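Local coordinates for putative methyl-accepting chemotaxis signal transduction protein (Campylobacter jejuni, PDB 6W3V) that probably senses amino acids such as phenylalanine through a periplasmic double-Cache (dCache) domain and passes the signal on to the chemotaxis machinery, at residues 79-84 against 157-162; 84-89 against 109-114. All blocks are in the same frame, centred on the assembly; numbering follows the deposited sequence.

Contact 1: 79-84 against 157-162; sequences LNVYLG and LGVDIP. With PHE (phenylalanine), chain C.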
loop_
_atom_site.group_PDB
_atom_site.type_symbol
_atom_site.label_atom_id
_atom_site.label_comp_id
_atom_site.label_asym_id
_atom_site.label_seq_id
_atom_site.Cartn_x
_atom_site.Cartn_y
_atom_site.Cartn_z
ATOM N N LEU A 79 5.408 -4.563 11.386
ATOM C CA LEU A 79 6.559 -3.909 11.980
ATOM C C LEU A 79 6.186 -3.334 13.330
ATOM O O LEU A 79 6.942 -3.465 14.268
ATOM C CB LEU A 79 7.081 -2.816 11.044
ATOM C CG LEU A 79 8.467 -2.317 11.416
ATOM C CD1 LEU A 79 9.492 -3.444 11.188
ATOM C CD2 LEU A 79 8.849 -1.056 10.652
ATOM N N ASN A 80 5.054 -2.658 13.391
ATOM C CA ASN A 80 4.568 -2.017 14.615
ATOM C C ASN A 80 3.064 -2.128 14.606
ATOM O O ASN A 80 2.451 -2.026 13.553
ATOM C CB ASN A 80 4.909 -0.520 14.658
ATOM C CG ASN A 80 6.390 -0.191 14.662
ATOM O OD1 ASN A 80 7.136 -0.587 15.574
ATOM N ND2 ASN A 80 6.828 0.514 13.621
ATOM N N VAL A 81 2.463 -2.276 15.799
ATOM C CA VAL A 81 1.052 -2.190 15.992
ATOM C C VAL A 81 0.845 -1.377 17.270
ATOM O O VAL A 81 1.523 -1.632 18.270
ATOM C CB VAL A 81 0.365 -3.559 16.094
ATOM C CG1 VAL A 81 -1.097 -3.456 16.398
ATOM C CG2 VAL A 81 0.606 -4.401 14.849
ATOM N N TYR A 82 -0.042 -0.379 17.233
ATOM C CA TYR A 82 -0.103 0.561 18.321
ATOM C C TYR A 82 -1.505 1.136 18.455
ATOM O O TYR A 82 -2.311 1.168 17.550
ATOM C CB TYR A 82 0.944 1.666 18.151
ATOM C CG TYR A 82 1.082 2.226 16.743
ATOM C CD1 TYR A 82 1.943 1.617 15.822
ATOM C CD2 TYR A 82 0.340 3.301 16.290
ATOM C CE1 TYR A 82 2.061 2.071 14.541
ATOM C CE2 TYR A 82 0.437 3.754 14.989
ATOM C CZ TYR A 82 1.363 3.180 14.127
ATOM O OH TYR A 82 1.456 3.674 12.856
ATOM N N LEU A 83 -1.750 1.673 19.658
ATOM C CA LEU A 83 -3.014 2.349 19.991
ATOM C C LEU A 83 -2.711 3.684 20.643
ATOM O O LEU A 83 -2.142 3.717 21.750
ATOM C CB LEU A 83 -3.857 1.489 20.939
ATOM C CG LEU A 83 -5.224 2.063 21.337
ATOM C CD1 LEU A 83 -6.162 2.198 20.148
ATOM C CD2 LEU A 83 -5.889 1.267 22.452
ATOM N N GLY A 84 -3.029 4.767 19.959
ATOM C CA GLY A 84 -2.799 6.105 20.467
ATOM C C GLY A 84 -4.018 6.678 21.142
ATOM O O GLY A 84 -5.122 6.570 20.627
ATOM N N LEU A 157 -6.001 3.168 16.399
ATOM C CA LEU A 157 -5.175 1.994 16.130
ATOM C C LEU A 157 -4.329 2.258 14.870
ATOM O O LEU A 157 -4.827 2.830 13.917
ATOM C CB LEU A 157 -6.111 0.818 15.820
ATOM C CG LEU A 157 -5.451 -0.493 15.411
ATOM C CD1 LEU A 157 -4.608 -1.090 16.492
ATOM C CD2 LEU A 157 -6.561 -1.431 14.976
ATOM N N GLY A 158 -3.073 1.842 14.927
ATOM C CA GLY A 158 -2.238 1.848 13.750
ATOM C C GLY A 158 -1.489 0.560 13.583
ATOM O O GLY A 158 -1.067 -0.084 14.543
ATOM N N VAL A 159 -1.337 0.191 12.306
ATOM C CA VAL A 159 -0.680 -1.035 11.896
ATOM C C VAL A 159 0.320 -0.674 10.783
ATOM O O VAL A 159 -0.081 -0.072 9.769
ATOM C CB VAL A 159 -1.681 -2.065 11.361
ATOM C CG1 VAL A 159 -0.926 -3.257 10.766
ATOM C CG2 VAL A 159 -2.654 -2.498 12.421
ATOM N N ASP A 160 1.604 -0.925 11.017
ATOM C CA ASP A 160 2.674 -0.600 10.046
ATOM C C ASP A 160 3.122 -1.871 9.352
ATOM O O ASP A 160 3.631 -2.793 10.005
ATOM C CB ASP A 160 3.896 -0.004 10.741
ATOM C CG ASP A 160 3.644 1.364 11.384
ATOM O OD1 ASP A 160 2.597 1.998 11.106
ATOM O OD2 ASP A 160 4.563 1.780 12.122
ATOM N N ILE A 161 2.980 -1.871 8.034
ATOM C CA ILE A 161 3.445 -2.967 7.210
ATOM C C ILE A 161 4.586 -2.452 6.338
ATOM O O ILE A 161 4.454 -1.382 5.751
ATOM C CB ILE A 161 2.320 -3.483 6.311
ATOM C CG1 ILE A 161 1.067 -3.885 7.109
ATOM C CG2 ILE A 161 2.806 -4.652 5.454
ATOM C CD1 ILE A 161 1.267 -5.001 8.093
ATOM N N PRO A 162 5.737 -3.144 6.305
ATOM C CA PRO A 162 6.825 -2.644 5.459
ATOM C C PRO A 162 6.391 -2.504 4.010
ATOM O O PRO A 162 5.749 -3.394 3.453
ATOM C CB PRO A 162 7.887 -3.719 5.610
ATOM C CG PRO A 162 7.614 -4.324 6.960
ATOM C CD PRO A 162 6.135 -4.317 7.090
HETATM N N PHE C . 5.110 4.417 11.964
HETATM C CA PHE C . 4.612 5.278 13.062
HETATM C C PHE C . 5.105 6.696 12.818
HETATM O O PHE C . 6.263 6.849 12.391
HETATM C CB PHE C . 5.185 4.766 14.392
HETATM C CG PHE C . 4.728 5.514 15.581
HETATM C CD1 PHE C . 5.365 6.665 15.930
HETATM C CD2 PHE C . 3.713 5.038 16.356
HETATM C CE1 PHE C . 5.007 7.345 17.070
HETATM C CE2 PHE C . 3.323 5.744 17.452
HETATM C CZ PHE C . 3.904 6.952 17.745
HETATM O OXT PHE C . 4.351 7.656 13.073
#
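Asp160 OD2 accepts two hydrogen bonds, one of 2.7 Å from N of the bound phenylalanine and one of 3.0 Å from Asn80 ND2 across the contact. The Asn80 bond uses the anti lone pair of OD2, and the oxygen lies close to the amide plane of Asn80. Amide and carboxylate planes stand 84° apart. The other oxygen, Asp160 OD1, accepts from Tyr82 OH at 2.7 Å, on its syn side and 27° out of the carboxylate plane. Thr142 OG1 also bonds OD1, so partners on both oxygens restrain the carboxylate's rotation. Asp133 OD2 bonds Asn80 ND2 and helps place the amide. The carboxylate probably stays charged and offsets the ligand's ammonium group. This is the amino-group end of the ligand pocket in a Cache (PDC) sensor domain, built on two neighbouring antiparallel strands of its sheet. Tyr82 CG sits between its own backbone N and carbonyl carbon (chi1 43°), which lays the ring over the neighbouring strand. Gly158 CA makes a CH-pi contact with one face, 3.9 Å from the ring centroid. Ligand CD2 lies over the opposite face. Tyr82 and Gly158 form a hydrogen-bonded pair, with Gly158 N to Tyr82 O at 2.8 Å. On the other side of the sheet, Val81 CG1 touches Leu157 CD1 at 4.2 Å and also meets Val159 CG2. Helix 4-48 packs there through Leu43 and Phe39.

Contact 2: 84-89 against 109-114; sequences GLNNGK and DIKTKD. With PHE (phenylalanine), chain C.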
loop_
_atom_site.group_PDB
_atom_site.type_symbol
_atom_site.label_atom_id
_atom_site.label_comp_id
_atom_site.label_asym_id
_atom_site.label_seq_id
_atom_site.Cartn_x
_atom_site.Cartn_y
_atom_site.Cartn_z
ATOM N N GLY A 84 -3.029 4.767 19.959
ATOM C CA GLY A 84 -2.799 6.105 20.467
ATOM C C GLY A 84 -4.018 6.678 21.142
ATOM O O GLY A 84 -5.122 6.570 20.627
ATOM N N LEU A 85 -3.779 7.274 22.315
ATOM C CA LEU A 85 -4.824 7.813 23.198
ATOM C C LEU A 85 -4.896 9.306 23.140
ATOM O O LEU A 85 -3.915 9.952 22.797
ATOM C CB LEU A 85 -4.625 7.334 24.627
ATOM C CG LEU A 85 -4.390 5.837 24.857
ATOM C CD1 LEU A 85 -4.207 5.565 26.357
ATOM C CD2 LEU A 85 -5.564 5.040 24.292
ATOM N N ASN A 86 -6.056 9.859 23.460
ATOM C CA ASN A 86 -6.270 11.309 23.418
ATOM C C ASN A 86 -5.398 12.087 24.399
ATOM O O ASN A 86 -5.268 13.290 24.227
ATOM C CB ASN A 86 -7.730 11.656 23.679
ATOM C CG ASN A 86 -8.013 13.133 23.522
ATOM O OD1 ASN A 86 -7.740 13.743 22.486
ATOM N ND2 ASN A 86 -8.659 13.732 24.574
ATOM N N ASN A 87 -4.782 11.434 25.380
ATOM C CA ASN A 87 -3.829 12.119 26.253
ATOM C C ASN A 87 -2.427 12.185 25.674
ATOM O O ASN A 87 -1.506 12.679 26.326
ATOM C CB ASN A 87 -3.827 11.510 27.640
ATOM C CG ASN A 87 -3.288 10.072 27.655
ATOM O OD1 ASN A 87 -2.893 9.551 26.609
ATOM N ND2 ASN A 87 -3.351 9.414 28.808
ATOM N N GLY A 88 -2.261 11.697 24.426
ATOM C CA GLY A 88 -0.978 11.713 23.754
ATOM C C GLY A 88 -0.085 10.522 23.941
ATOM O O GLY A 88 0.990 10.460 23.358
ATOM N N LYS A 89 -0.496 9.612 24.794
ATOM C CA LYS A 89 0.287 8.406 25.042
ATOM C C LYS A 89 -0.104 7.374 23.986
ATOM O O LYS A 89 -1.227 7.366 23.508
ATOM C CB LYS A 89 0.058 7.881 26.437
ATOM C CG LYS A 89 0.491 8.874 27.508
ATOM C CD LYS A 89 0.566 8.223 28.858
ATOM C CE LYS A 89 0.659 9.307 29.949
ATOM N NZ LYS A 89 0.963 8.673 31.221
ATOM N N ASP A 109 4.645 12.158 20.349
ATOM C CA ASP A 109 4.061 13.274 19.557
ATOM C C ASP A 109 2.952 12.859 18.576
ATOM O O ASP A 109 2.928 13.300 17.410
ATOM C CB ASP A 109 5.158 14.044 18.798
ATOM C CG ASP A 109 6.207 14.631 19.722
ATOM O OD1 ASP A 109 5.822 15.314 20.704
ATOM O OD2 ASP A 109 7.415 14.486 19.413
ATOM N N ILE A 110 2.022 12.025 19.035
ATOM C CA ILE A 110 1.152 11.285 18.132
ATOM C C ILE A 110 0.152 12.160 17.439
ATOM O O ILE A 110 -0.299 11.868 16.350
ATOM C CB ILE A 110 0.451 10.092 18.801
ATOM C CG1 ILE A 110 -0.554 10.543 19.856
ATOM C CG2 ILE A 110 1.491 9.149 19.375
ATOM C CD1 ILE A 110 -1.320 9.413 20.488
ATOM N N LYS A 111 -0.180 13.292 18.039
ATOM C CA LYS A 111 -1.209 14.144 17.454
ATOM C C LYS A 111 -0.700 14.965 16.269
ATOM O O LYS A 111 -1.489 15.582 15.541
ATOM C CB LYS A 111 -1.837 15.053 18.507
ATOM C CG LYS A 111 -2.734 14.292 19.483
ATOM C CD LYS A 111 -3.432 15.186 20.479
ATOM C CE LYS A 111 -4.484 14.433 21.252
ATOM N NZ LYS A 111 -5.195 15.307 22.239
ATOM N N THR A 112 0.597 14.890 16.003
ATOM C CA THR A 112 1.144 15.531 14.829
ATOM C C THR A 112 1.127 14.592 13.617
ATOM O O THR A 112 1.502 15.002 12.507
ATOM C CB THR A 112 2.602 15.964 15.046
ATOM O OG1 THR A 112 3.445 14.798 15.082
ATOM C CG2 THR A 112 2.761 16.766 16.315
ATOM N N LYS A 113 0.757 13.325 13.839
ATOM C CA LYS A 113 0.904 12.304 12.785
ATOM C C LYS A 113 -0.331 12.278 11.889
ATOM O O LYS A 113 -1.493 12.288 12.345
ATOM C CB LYS A 113 1.150 10.913 13.399
ATOM C CG LYS A 113 2.332 10.808 14.346
ATOM C CD LYS A 113 3.657 11.101 13.649
ATOM C CE LYS A 113 4.858 11.110 14.573
ATOM N NZ LYS A 113 5.397 9.772 14.804
ATOM N N ASP A 114 -0.110 12.170 10.589
ATOM C CA ASP A 114 -1.235 12.015 9.676
ATOM C C ASP A 114 -2.066 10.760 9.981
ATOM O O ASP A 114 -3.307 10.792 9.911
ATOM C CB ASP A 114 -0.754 11.966 8.222
ATOM C CG ASP A 114 -0.197 13.272 7.757
ATOM O OD1 ASP A 114 -0.587 14.327 8.303
ATOM O OD2 ASP A 114 0.555 13.257 6.765
HETATM N N PHE C . 5.110 4.417 11.964
HETATM C CA PHE C . 4.612 5.278 13.062
HETATM C C PHE C . 5.105 6.696 12.818
HETATM O O PHE C . 6.263 6.849 12.391
HETATM C CB PHE C . 5.185 4.766 14.392
HETATM C CG PHE C . 4.728 5.514 15.581
HETATM C CD1 PHE C . 5.365 6.665 15.930
HETATM C CD2 PHE C . 3.713 5.038 16.356
HETATM C CE1 PHE C . 5.007 7.345 17.070
HETATM C CE2 PHE C . 3.323 5.744 17.452
HETATM C CZ PHE C . 3.904 6.952 17.745
HETATM O OXT PHE C . 4.351 7.656 13.073
HETATM O O HOH W 1 2.068 12.355 21.999
#
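Ile110, on a short 3-10 segment, packs against Gly84, Leu85 and Gly88 of the turn at 84-89. Its bond from CA to CB is directed toward that turn, and CB branches two ways. CG2 goes to the ligand and lies 3.6 Å from CZ of the bound phenylalanine. CG1 sits between the backbone N and the carbonyl carbon (chi1 67°), which sends it to Gly88, where it meets the carbonyl O at 3.8 Å. CD1 continues the extended chain and ends among backbone atoms, 3.6 Å from Gly84 CA and close to the carbonyl oxygens of Leu85 and Lys89. One residue thus touches both the turn and the aromatic ring of the ligand. Lys111 holds the outer end of the contact. Its chain is extended beyond CG, and NZ donates to Asn86 O at 2.8 Å and to Asn86 OD1 at 3.0 Å. The second donor approach is from above the amide carbonyl plane, 58° out of it. A water bridges the backbones, donating to Gly88 O and accepting from Ile110 N. Leu85 to Gly88 is a type I beta turn with a G1 bulge at Gly88, and Asn87 OD1 accepts from Lys89 N in an Asx turn. Lys113, at the N-cap position, bonds the ligand carboxylate with NZ, 2.9 Å from OXT. The turn closes the beta hairpin of strands 80-84 and 90-94, while 109-114 leads into helix 114-119, whose Tyr116 touches Ile110 and Lys111.

In the fold
Both contacts lie in the first PDC sensor domain. Their centres lie 13 Å apart. Contact 1 pairs two strands inside its six-stranded antiparallel sheet, 80-84 and 152-162. Contact 2 is made by loops beyond the end of the first of these: it starts at the shared Gly84, and joins the following turn to the loop before helix 114-119. Along the chain, contact 2 is nested inside the loop closed by contact 1. The bound phenylalanine touches both: 157-162 takes its amino group, and 109-114 takes its carboxylate. Trp115, Tyr131, Asp133 and Thr134 add further hydrogen bonds. The pocket therefore reads both backbone ends of an amino acid, consistent with a chemoreceptor for such ligands.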